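Local coordinates for protein PlaB phospholipase (Legionella pneumophila, PDB 6ZTI) that probably hydrolyses phospholipids as an alpha/beta hydrolase virulence enzyme whose activity is controlled by NAD(H)-mediated tetramerization, at residues 17-22 against 92-97; 107-112 against 121-126; 366-371 against 410-415. All coordinates share one frame; numbering follows the deposited sequence. Where two conformers were deposited one is given.

Contact 1 of 3, residues 17-22 against 92-97; sequences IVIFVH and QRFACI
I17 to V21 pair in parallel with R93 to I97, the two short strand axes running 29° apart. The evidence for pairing is a ladder of five backbone hydrogen bonds: I17 N to R93 O, A95 N to I17 O, I19 N to A95 O (2.8 Å), I97 N to I19 O, and V21 N to I97 O. CA-H...O contacts alternate with them, as in V18 CA to A95 O at 3.3 Å.

I97 can be followed outward along the face it shares with V18, F20 and A95. Its CB stands 4.0 Å from F20 CD2, and its CG2 branch lies equally far from F20 CE2. CG1 is turned anti to the carbonyl carbon (chi1 -60°), which carries the chain back toward V18. There CD1 ends 3.6 Å from V18 CG1 while also touching F20 CE2 at 3.8 Å, so the tip rests against both a valine methyl and the F20 ring, which it meets obliquely. Side chains of helix 35-44, L39 among them, close over F20 and I97.

I17, I19, F94 and C96 occupy the other face. I19 CD1 sits over one face of the F94 ring, 4.0 Å from its centroid and 20° off the normal, a CH-pi contact displaced toward the rim. Behind it, I17 CB meets F94 CB at 3.7 Å, and I17 CD1 reaches Q92 CB at 3.9 Å. Helix 69-89 adds L88 against F94 and F76 against C96, while I470 of the second subunit packs on I19.

Two neighbouring parallel strands, with helix 35-44 over the face of F20 and I97 and helix 69-89 over that of F94 and C96, make an alpha/beta sandwich, in this enzyme the central sheet of the alpha/beta hydrolase fold.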
loop_
_atom_site.group_PDB
_atom_site.type_symbol
_atom_site.label_atom_id
_atom_site.label_comp_id
_atom_site.label_asym_id
_atom_site.label_seq_id
_atom_site.Cartn_x
_atom_site.Cartn_y
_atom_site.Cartn_z
ATOM N N ILE B 17 18.869 -15.228 43.757
ATOM C CA ILE B 17 19.335 -15.527 42.412
ATOM C C ILE B 17 19.265 -14.239 41.606
ATOM O O ILE B 17 18.331 -13.446 41.774
ATOM C CB ILE B 17 18.478 -16.623 41.753
ATOM C CG1 ILE B 17 18.578 -17.934 42.528
ATOM C CG2 ILE B 17 18.873 -16.807 40.277
ATOM C CD1 ILE B 17 17.467 -18.909 42.187
ATOM N N VAL B 18 20.241 -14.027 40.729
ATOM C CA VAL B 18 20.244 -12.890 39.813
ATOM C C VAL B 18 20.199 -13.436 38.397
ATOM O O VAL B 18 20.930 -14.374 38.069
ATOM C CB VAL B 18 21.473 -11.983 40.011
ATOM C CG1 VAL B 18 21.473 -10.841 38.974
ATOM C CG2 VAL B 18 21.477 -11.411 41.398
ATOM N N ILE B 19 19.325 -12.864 37.572
ATOM C CA ILE B 19 19.217 -13.207 36.161
ATOM C C ILE B 19 19.354 -11.918 35.359
ATOM O O ILE B 19 18.568 -10.981 35.546
ATOM C CB ILE B 19 17.885 -13.901 35.828
ATOM C CG1 ILE B 19 17.706 -15.170 36.667
ATOM C CG2 ILE B 19 17.830 -14.245 34.352
ATOM C CD1 ILE B 19 16.329 -15.796 36.522
ATOM N N PHE B 20 20.340 -11.873 34.469
ATOM C CA PHE B 20 20.516 -10.752 33.557
ATOM C C PHE B 20 19.687 -10.958 32.296
ATOM O O PHE B 20 19.552 -12.084 31.811
ATOM C CB PHE B 20 21.993 -10.594 33.197
ATOM C CG PHE B 20 22.829 -10.041 34.318
ATOM C CD1 PHE B 20 23.365 -10.886 35.279
ATOM C CD2 PHE B 20 23.062 -8.672 34.424
ATOM C CE1 PHE B 20 24.120 -10.385 36.316
ATOM C CE2 PHE B 20 23.815 -8.166 35.460
ATOM C CZ PHE B 20 24.349 -9.023 36.411
ATOM N N VAL B 21 19.133 -9.864 31.763
ATOM C CA VAL B 21 18.274 -9.918 30.580
ATOM C C VAL B 21 18.585 -8.724 29.684
ATOM O O VAL B 21 18.460 -7.573 30.114
ATOM C CB VAL B 21 16.780 -9.926 30.952
ATOM C CG1 VAL B 21 15.913 -10.060 29.710
ATOM C CG2 VAL B 21 16.483 -11.034 31.911
ATOM N N HIS B 22 18.937 -8.991 28.426
ATOM C CA HIS B 22 19.532 -7.978 27.570
ATOM C C HIS B 22 18.473 -7.246 26.735
ATOM O O HIS B 22 17.265 -7.391 26.944
ATOM C CB HIS B 22 20.609 -8.618 26.694
ATOM C CG HIS B 22 20.112 -9.734 25.828
ATOM N ND1 HIS B 22 19.403 -9.517 24.665
ATOM C CD2 HIS B 22 20.241 -11.079 25.947
ATOM C CE1 HIS B 22 19.109 -10.678 24.108
ATOM N NE2 HIS B 22 19.609 -11.643 24.864
ATOM N N GLN B 92 13.963 -20.192 47.043
ATOM C CA GLN B 92 14.770 -19.121 46.486
ATOM C C GLN B 92 13.950 -18.259 45.532
ATOM O O GLN B 92 13.033 -18.729 44.857
ATOM C CB GLN B 92 15.985 -19.690 45.759
ATOM C CG GLN B 92 16.835 -20.617 46.609
ATOM C CD GLN B 92 18.282 -20.592 46.192
ATOM O OE1 GLN B 92 18.948 -19.562 46.297
ATOM N NE2 GLN B 92 18.779 -21.723 45.700
ATOM N N ARG B 93 14.294 -16.976 45.492
ATOM C CA ARG B 93 13.669 -16.014 44.598
ATOM C C ARG B 93 14.762 -15.314 43.808
ATOM O O ARG B 93 15.936 -15.327 44.194
ATOM C CB ARG B 93 12.820 -14.982 45.364
ATOM C CG ARG B 93 11.558 -15.557 46.009
ATOM C CD ARG B 93 10.291 -14.790 45.600
ATOM N NE ARG B 93 10.149 -13.499 46.276
ATOM C CZ ARG B 93 9.193 -12.608 46.007
ATOM N NH1 ARG B 93 8.287 -12.856 45.073
ATOM N NH2 ARG B 93 9.139 -11.460 46.670
ATOM N N PHE B 94 14.378 -14.703 42.685
ATOM C CA PHE B 94 15.378 -14.099 41.822
ATOM C C PHE B 94 15.115 -12.623 41.566
ATOM O O PHE B 94 13.981 -12.139 41.604
ATOM C CB PHE B 94 15.526 -14.867 40.480
ATOM C CG PHE B 94 14.280 -14.957 39.639
ATOM C CD1 PHE B 94 13.936 -13.940 38.770
ATOM C CD2 PHE B 94 13.523 -16.119 39.629
ATOM C CE1 PHE B 94 12.829 -14.046 37.963
ATOM C CE2 PHE B 94 12.413 -16.228 38.822
ATOM C CZ PHE B 94 12.065 -15.184 37.987
ATOM N N ALA B 95 16.215 -11.910 41.364
ATOM C CA ALA B 95 16.210 -10.547 40.872
ATOM C C ALA B 95 16.570 -10.563 39.394
ATOM O O ALA B 95 17.503 -11.266 38.989
ATOM C CB ALA B 95 17.201 -9.692 41.661
ATOM N N CYS B 96 15.811 -9.817 38.592
ATOM C CA CYS B 96 16.114 -9.608 37.183
ATOM C C CYS B 96 16.770 -8.251 37.025
ATOM O O CYS B 96 16.245 -7.247 37.508
ATOM C CB CYS B 96 14.864 -9.663 36.301
ATOM S SG CYS B 96 14.323 -11.319 35.923
ATOM N N ILE B 97 17.922 -8.233 36.376
ATOM C CA ILE B 97 18.563 -7.005 35.946
ATOM C C ILE B 97 18.425 -6.976 34.433
ATOM O O ILE B 97 18.990 -7.823 33.733
ATOM C CB ILE B 97 20.029 -6.941 36.389
ATOM C CG1 ILE B 97 20.128 -7.002 37.922
ATOM C CG2 ILE B 97 20.677 -5.695 35.853
ATOM C CD1 ILE B 97 21.534 -7.295 38.433
#

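Contact 2 of 3, residues 107-112 against 121-126; sequences RKWMDL and CPLSHL
In the beta-alpha-beta unit formed by strand 93-99, helix 102-114 and strand 123-129, R107, W109 and M110 of the helix meet C121, P122, L123 and L126 as the chain returns to the sheet. Helix segment 107-112 and strand segment 123-126 run nearly antiparallel, at 148°, with axes 12.0 Å apart at closest, a gap filled by side chains.

With chi1 at 167°, the indole of W109 swings away from the backbone N and its six-membered end faces the incoming chain. Its CH2 lies 3.7 Å from C121 SG. Because the sulfur is 56° off the ring normal and 4.6 Å from the centroid, this is an oblique sulfur-aromatic contact. The same CH2 meets P122 CD at 4.0 Å, and CZ3 approaches L123 CD1. C121 SG also accepts a weak hydrogen bond from L123 N. At its polar end W109 NE1 bonds D77 OD1, which ties the indole to helix 69-89.

Farther along the strand, a single methyl takes two neighbours: L126 CD2 touches M110 SD at 4.0 Å and the aliphatic R107 CG at 4.1 Å. The R107 guanidinium leads elsewhere, bonding N177 and N133 and making a cation-pi contact with W180.

A helix packed by apolar side chains against the strand that follows it is the hallmark of a beta-alpha-beta crossover between neighbouring parallel strands.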
loop_
_atom_site.group_PDB
_atom_site.type_symbol
_atom_site.label_atom_id
_atom_site.label_comp_id
_atom_site.label_asym_id
_atom_site.label_seq_id
_atom_site.Cartn_x
_atom_site.Cartn_y
_atom_site.Cartn_z
ATOM N N ARG B 107 8.187 -7.546 32.259
ATOM C CA ARG B 107 6.893 -7.032 32.694
ATOM C C ARG B 107 5.740 -7.751 32.001
ATOM O O ARG B 107 4.674 -7.920 32.594
ATOM C CB ARG B 107 6.796 -5.533 32.442
ATOM C CG ARG B 107 7.732 -4.677 33.324
ATOM C CD ARG B 107 7.244 -3.267 33.407
ATOM N NE ARG B 107 7.228 -2.589 32.114
ATOM C CZ ARG B 107 6.145 -2.121 31.498
ATOM N NH1 ARG B 107 4.924 -2.253 32.018
ATOM N NH2 ARG B 107 6.294 -1.509 30.332
ATOM N N LYS B 108 5.916 -8.130 30.734
ATOM C CA LYS B 108 4.923 -8.944 30.044
ATOM C C LYS B 108 4.842 -10.341 30.650
ATOM O O LYS B 108 3.749 -10.906 30.794
ATOM C CB LYS B 108 5.278 -9.014 28.559
ATOM C CG LYS B 108 4.358 -9.873 27.727
ATOM C CD LYS B 108 2.941 -9.345 27.652
ATOM C CE LYS B 108 2.085 -10.220 26.724
ATOM N NZ LYS B 108 0.666 -9.855 26.751
ATOM N N TRP B 109 5.993 -10.921 31.001
ATOM C CA TRP B 109 6.001 -12.210 31.681
ATOM C C TRP B 109 5.243 -12.146 33.003
ATOM O O TRP B 109 4.394 -13.003 33.286
ATOM C CB TRP B 109 7.443 -12.660 31.907
ATOM C CG TRP B 109 7.545 -13.812 32.860
ATOM C CD1 TRP B 109 7.283 -15.124 32.596
ATOM C CD2 TRP B 109 7.924 -13.749 34.239
ATOM N NE1 TRP B 109 7.473 -15.881 33.727
ATOM C CE2 TRP B 109 7.866 -15.063 34.750
ATOM C CE3 TRP B 109 8.297 -12.713 35.090
ATOM C CZ2 TRP B 109 8.172 -15.361 36.072
ATOM C CZ3 TRP B 109 8.608 -13.012 36.403
ATOM C CH2 TRP B 109 8.546 -14.321 36.881
ATOM N N MET B 110 5.538 -11.134 33.830
ATOM C CA MET B 110 4.767 -10.925 35.050
ATOM C C MET B 110 3.273 -10.838 34.742
ATOM O O MET B 110 2.448 -11.413 35.455
ATOM C CB MET B 110 5.228 -9.645 35.760
ATOM C CG MET B 110 6.622 -9.722 36.353
ATOM S SD MET B 110 7.284 -8.136 36.908
ATOM C CE MET B 110 6.091 -7.764 38.201
ATOM N N ASP B 111 2.913 -10.149 33.660
ATOM C CA ASP B 111 1.501 -9.952 33.350
ATOM C C ASP B 111 0.870 -11.257 32.879
ATOM O O ASP B 111 -0.271 -11.563 33.234
ATOM C CB ASP B 111 1.358 -8.845 32.296
ATOM C CG ASP B 111 -0.041 -8.246 32.238
ATOM O OD1 ASP B 111 -0.462 -7.600 33.214
ATOM O OD2 ASP B 111 -0.708 -8.394 31.192
ATOM N N LEU B 112 1.608 -12.054 32.107
ATOM C CA LEU B 112 1.036 -13.288 31.571
ATOM C C LEU B 112 0.811 -14.325 32.668
ATOM O O LEU B 112 -0.167 -15.076 32.624
ATOM C CB LEU B 112 1.945 -13.864 30.484
ATOM C CG LEU B 112 1.891 -13.212 29.099
ATOM C CD1 LEU B 112 3.019 -13.742 28.253
ATOM C CD2 LEU B 112 0.546 -13.454 28.396
ATOM N N CYS B 121 4.685 -14.574 42.603
ATOM C CA CYS B 121 5.713 -14.431 41.589
ATOM C C CYS B 121 7.084 -14.735 42.188
ATOM O O CYS B 121 7.420 -14.196 43.248
ATOM C CB CYS B 121 5.681 -13.009 41.033
ATOM S SG CYS B 121 6.839 -12.698 39.708
ATOM N N PRO B 122 7.905 -15.571 41.543
ATOM C CA PRO B 122 9.221 -15.897 42.116
ATOM C C PRO B 122 10.238 -14.773 42.009
ATOM O O PRO B 122 11.367 -14.920 42.491
ATOM C CB PRO B 122 9.657 -17.112 41.292
ATOM C CG PRO B 122 9.011 -16.892 39.965
ATOM C CD PRO B 122 7.690 -16.241 40.248
ATOM N N LEU B 123 9.877 -13.655 41.405
ATOM C CA LEU B 123 10.776 -12.524 41.261
ATOM C C LEU B 123 10.652 -11.646 42.498
ATOM O O LEU B 123 9.542 -11.348 42.942
ATOM C CB LEU B 123 10.435 -11.757 39.977
ATOM C CG LEU B 123 11.167 -10.466 39.632
ATOM C CD1 LEU B 123 11.282 -10.307 38.116
ATOM C CD2 LEU B 123 10.434 -9.259 40.224
ATOM N N SER B 124 11.798 -11.271 43.075
ATOM C CA SER B 124 11.845 -10.408 44.248
ATOM C C SER B 124 12.261 -8.982 43.924
ATOM O O SER B 124 11.846 -8.058 44.631
ATOM C CB SER B 124 12.822 -10.969 45.285
ATOM O OG SER B 124 14.162 -10.852 44.826
ATOM N N HIS B 125 13.088 -8.788 42.890
ATOM C CA HIS B 125 13.570 -7.478 42.481
ATOM C C HIS B 125 13.549 -7.395 40.963
ATOM O O HIS B 125 13.934 -8.345 40.273
ATOM C CB HIS B 125 15.006 -7.200 42.969
ATOM C CG HIS B 125 15.165 -7.196 44.462
ATOM N ND1 HIS B 125 15.047 -8.333 45.229
ATOM C CD2 HIS B 125 15.462 -6.194 45.322
ATOM C CE1 HIS B 125 15.251 -8.031 46.500
ATOM N NE2 HIS B 125 15.509 -6.739 46.582
ATOM N N LEU B 126 13.095 -6.259 40.455
ATOM C CA LEU B 126 13.128 -5.952 39.027
ATOM C C LEU B 126 13.887 -4.644 38.874
ATOM O O LEU B 126 13.402 -3.585 39.285
ATOM C CB LEU B 126 11.725 -5.860 38.435
ATOM C CG LEU B 126 11.660 -5.417 36.969
ATOM C CD1 LEU B 126 12.568 -6.283 36.101
ATOM C CD2 LEU B 126 10.235 -5.457 36.449
#

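Contact 3 of 3, residues 366-371 against 410-415; sequences PQYSEQ and QGNLGF. With SND (thionicotinamide-adenine-dinucleotide), chain J.
Y368 stacks on N412 in the turn after strand 358-364, where Y368 and S369 face A364 as a G1 beta bulge. Ring and amide planes are 9° apart, and N412 CB lies over the ring face, 4.0 Å from its centroid, as a CH-pi contact. Along the ring edge, Y368 CE1 approaches L413 O at 3.6 Å. H437 stacks on Y368 as well, and the Y368 hydroxyl bonds S438 O.

P366 adds a second patch: its CB meets Q410 NE2 at 3.5 Å, with the two side chains nearly perpendicular.

Among polar contacts, N412 ND2 bonds G365 O, while a water donates to Q410 OE1 (2.6 Å) and is linked only weakly to P366 O and N412 ND2. S369 OG accepts from Q371 N in an ST turn.

The dinucleotide is bound through E370 and Q371. E370 O takes three donors, SND N6A (2.8 Å), O3D (2.7 Å) and the longer O2D, thus joining adenine and the nicotinamide-side ribose. Y205 of the third subunit also binds this SND, placing the site at a subunit interface. Q371 NE2 bonds E370 OE2, and Q371 OE1 accepts from the thioamide SND N7N at 2.9 Å.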
loop_
_atom_site.group_PDB
_atom_site.type_symbol
_atom_site.label_atom_id
_atom_site.label_comp_id
_atom_site.label_asym_id
_atom_site.label_seq_id
_atom_site.Cartn_x
_atom_site.Cartn_y
_atom_site.Cartn_z
ATOM N N PRO B 366 -4.788 32.645 28.254
ATOM C CA PRO B 366 -6.105 32.854 28.872
ATOM C C PRO B 366 -7.255 32.405 28.009
ATOM O O PRO B 366 -8.340 32.140 28.536
ATOM C CB PRO B 366 -6.153 34.370 29.088
ATOM C CG PRO B 366 -4.745 34.843 28.954
ATOM C CD PRO B 366 -4.098 33.918 27.991
ATOM N N GLN B 367 -7.070 32.340 26.698
ATOM C CA GLN B 367 -8.142 31.980 25.789
ATOM C C GLN B 367 -7.985 30.568 25.239
ATOM O O GLN B 367 -8.709 30.200 24.317
ATOM C CB GLN B 367 -8.209 32.994 24.644
ATOM C CG GLN B 367 -8.104 34.460 25.093
ATOM C CD GLN B 367 -9.155 34.839 26.115
ATOM O OE1 GLN B 367 -10.215 34.216 26.197
ATOM N NE2 GLN B 367 -8.866 35.867 26.907
ATOM N N TYR B 368 -7.077 29.765 25.796
ATOM C CA TYR B 368 -6.773 28.443 25.268
ATOM C C TYR B 368 -6.654 28.483 23.741
ATOM O O TYR B 368 -7.397 27.834 23.002
ATOM C CB TYR B 368 -7.828 27.432 25.717
ATOM C CG TYR B 368 -7.761 27.108 27.197
ATOM C CD1 TYR B 368 -6.969 26.060 27.658
ATOM C CD2 TYR B 368 -8.476 27.845 28.129
ATOM C CE1 TYR B 368 -6.892 25.756 29.000
ATOM C CE2 TYR B 368 -8.405 27.545 29.486
ATOM C CZ TYR B 368 -7.609 26.496 29.907
ATOM O OH TYR B 368 -7.537 26.190 31.246
ATOM N N SER B 369 -5.678 29.253 23.281
ATOM C CA SER B 369 -5.382 29.364 21.861
ATOM C C SER B 369 -4.300 28.371 21.489
ATOM O O SER B 369 -3.368 28.156 22.252
ATOM C CB SER B 369 -4.928 30.782 21.521
ATOM O OG SER B 369 -4.288 30.795 20.265
ATOM N N GLU B 370 -4.441 27.755 20.311
ATOM C CA GLU B 370 -3.384 26.909 19.762
ATOM C C GLU B 370 -2.156 27.700 19.327
ATOM O O GLU B 370 -1.104 27.099 19.055
ATOM C CB GLU B 370 -3.935 26.093 18.586
ATOM C CG GLU B 370 -3.971 26.786 17.230
ATOM C CD GLU B 370 -5.060 27.850 17.100
ATOM O OE1 GLU B 370 -5.897 27.983 18.022
ATOM O OE2 GLU B 370 -5.084 28.543 16.052
ATOM N N GLN B 371 -2.268 29.015 19.247
ATOM C CA GLN B 371 -1.178 29.892 18.859
ATOM C C GLN B 371 -0.349 30.389 20.041
ATOM O O GLN B 371 0.657 31.071 19.828
ATOM C CB GLN B 371 -1.745 31.105 18.106
ATOM C CG GLN B 371 -2.684 30.767 16.938
ATOM C CD GLN B 371 -1.942 30.334 15.691
ATOM O OE1 GLN B 371 -0.787 30.681 15.498
ATOM N NE2 GLN B 371 -2.610 29.570 14.834
ATOM N N GLN B 410 -1.536 32.525 32.897
ATOM C CA GLN B 410 -2.473 32.032 33.901
ATOM C C GLN B 410 -2.291 30.558 34.225
ATOM O O GLN B 410 -3.097 29.987 34.968
ATOM C CB GLN B 410 -3.924 32.285 33.484
ATOM C CG GLN B 410 -4.230 33.741 33.136
ATOM C CD GLN B 410 -5.723 33.998 32.971
ATOM O OE1 GLN B 410 -6.553 33.132 33.253
ATOM N NE2 GLN B 410 -6.069 35.195 32.515
ATOM N N GLY B 411 -1.255 29.923 33.708
ATOM C CA GLY B 411 -1.065 28.512 33.952
ATOM C C GLY B 411 -1.881 27.605 33.062
ATOM O O GLY B 411 -1.862 26.391 33.271
ATOM N N ASN B 412 -2.575 28.149 32.062
ATOM C CA ASN B 412 -3.514 27.361 31.276
ATOM C C ASN B 412 -2.802 26.437 30.301
ATOM O O ASN B 412 -1.829 26.820 29.642
ATOM C CB ASN B 412 -4.472 28.263 30.502
ATOM C CG ASN B 412 -5.463 28.982 31.408
ATOM O OD1 ASN B 412 -5.541 28.713 32.608
ATOM N ND2 ASN B 412 -6.241 29.895 30.825
ATOM N N LEU B 413 -3.312 25.209 30.205
ATOM C CA LEU B 413 -2.914 24.271 29.172
ATOM C C LEU B 413 -4.113 23.396 28.856
ATOM O O LEU B 413 -4.790 22.919 29.768
ATOM C CB LEU B 413 -1.743 23.387 29.609
ATOM C CG LEU B 413 -1.320 22.314 28.606
ATOM C CD1 LEU B 413 -0.792 22.943 27.343
ATOM C CD2 LEU B 413 -0.250 21.413 29.242
ATOM N N GLY B 414 -4.341 23.149 27.568
ATOM C CA GLY B 414 -5.475 22.355 27.159
ATOM C C GLY B 414 -5.238 21.598 25.869
ATOM O O GLY B 414 -4.178 21.694 25.241
ATOM N N PHE B 415 -6.241 20.797 25.508
ATOM C CA PHE B 415 -6.290 20.073 24.247
ATOM C C PHE B 415 -7.536 20.474 23.474
ATOM O O PHE B 415 -8.594 20.717 24.057
ATOM C CB PHE B 415 -6.362 18.554 24.438
ATOM C CG PHE B 415 -5.260 17.982 25.244
ATOM C CD1 PHE B 415 -3.954 18.320 24.991
ATOM C CD2 PHE B 415 -5.533 17.066 26.240
ATOM C CE1 PHE B 415 -2.936 17.773 25.725
ATOM C CE2 PHE B 415 -4.508 16.517 26.985
ATOM C CZ PHE B 415 -3.214 16.877 26.728
HETATM P PA SND J . 6.244 25.559 15.751
HETATM O O1A SND J . 5.027 26.393 15.452
HETATM O O2A SND J . 7.370 25.644 14.785
HETATM O O5B SND J . 5.784 24.015 15.891
HETATM C C5B SND J . 6.658 22.922 16.218
HETATM C C4B SND J . 5.874 21.666 15.919
HETATM O O4B SND J . 4.696 21.599 16.760
HETATM C C3B SND J . 5.342 21.578 14.498
HETATM O O3B SND J . 5.179 20.213 14.173
HETATM C C2B SND J . 3.990 22.271 14.609
HETATM O O2B SND J . 3.125 21.876 13.551
HETATM C C1B SND J . 3.528 21.740 15.969
HETATM N N9A SND J . 2.595 22.608 16.677
HETATM C C8A SND J . 2.623 23.976 16.764
HETATM N N7A SND J . 1.643 24.487 17.471
HETATM C C5A SND J . 0.917 23.376 17.879
HETATM C C6A SND J . -0.242 23.234 18.663
HETATM N N6A SND J . -0.920 24.260 19.174
HETATM N N1A SND J . -0.690 21.978 18.904
HETATM C C2A SND J . -0.020 20.946 18.383
HETATM N N3A SND J . 1.070 20.958 17.611
HETATM C C4A SND J . 1.495 22.212 17.398
HETATM O O3 SND J . 6.854 25.863 17.186
HETATM P PN SND J . 6.961 27.161 18.108
HETATM O O1N SND J . 7.246 28.342 17.259
HETATM O O2N SND J . 7.864 26.832 19.226
HETATM O O5D SND J . 5.446 27.273 18.602
HETATM C C5D SND J . 5.090 28.088 19.739
HETATM C C4D SND J . 3.681 28.596 19.551
HETATM O O4D SND J . 3.655 29.637 18.548
HETATM C C3D SND J . 2.661 27.559 19.091
HETATM O O3D SND J . 1.426 27.862 19.712
HETATM C C2D SND J . 2.559 27.814 17.590
HETATM O O2D SND J . 1.297 27.403 17.074
HETATM C C1D SND J . 2.696 29.326 17.567
HETATM N N1N SND J . 3.213 29.826 16.226
HETATM C C2N SND J . 2.463 30.699 15.534
HETATM C C3N SND J . 2.942 31.240 14.356
HETATM C C7N SND J . 2.135 32.208 13.566
HETATM S S7N SND J . 2.764 32.935 12.207
HETATM N N7N SND J . 0.912 32.453 13.989
HETATM C C4N SND J . 4.201 30.850 13.912
HETATM C C5N SND J . 4.940 29.936 14.637
HETATM C C6N SND J . 4.428 29.431 15.803
HETATM O O HOH W 1 -8.494 32.117 31.846
#

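From the N terminus, contact 1 comes first: strand 16-21 pairs with strand 93-99 across 69 residues that hold helix 35-44, strand 55-60 and helix 69-89, closing a long loop. Contact 2 follows in series, a short closure with eight residues between its segments, folding helix 102-114 onto strand 123-129. The two adjoin in one sheet, their centres 10 Å apart, with F94 O and S124 N 2.8 Å from each other in a probable hydrogen bond. Contact 3 opens far later, tying the loop after strand 358-364 to strand 412-419 in the mixed sheet. None nests or crosses; contact 3 lies beyond the chain's centre, about 42 Å from contact 2 between centres.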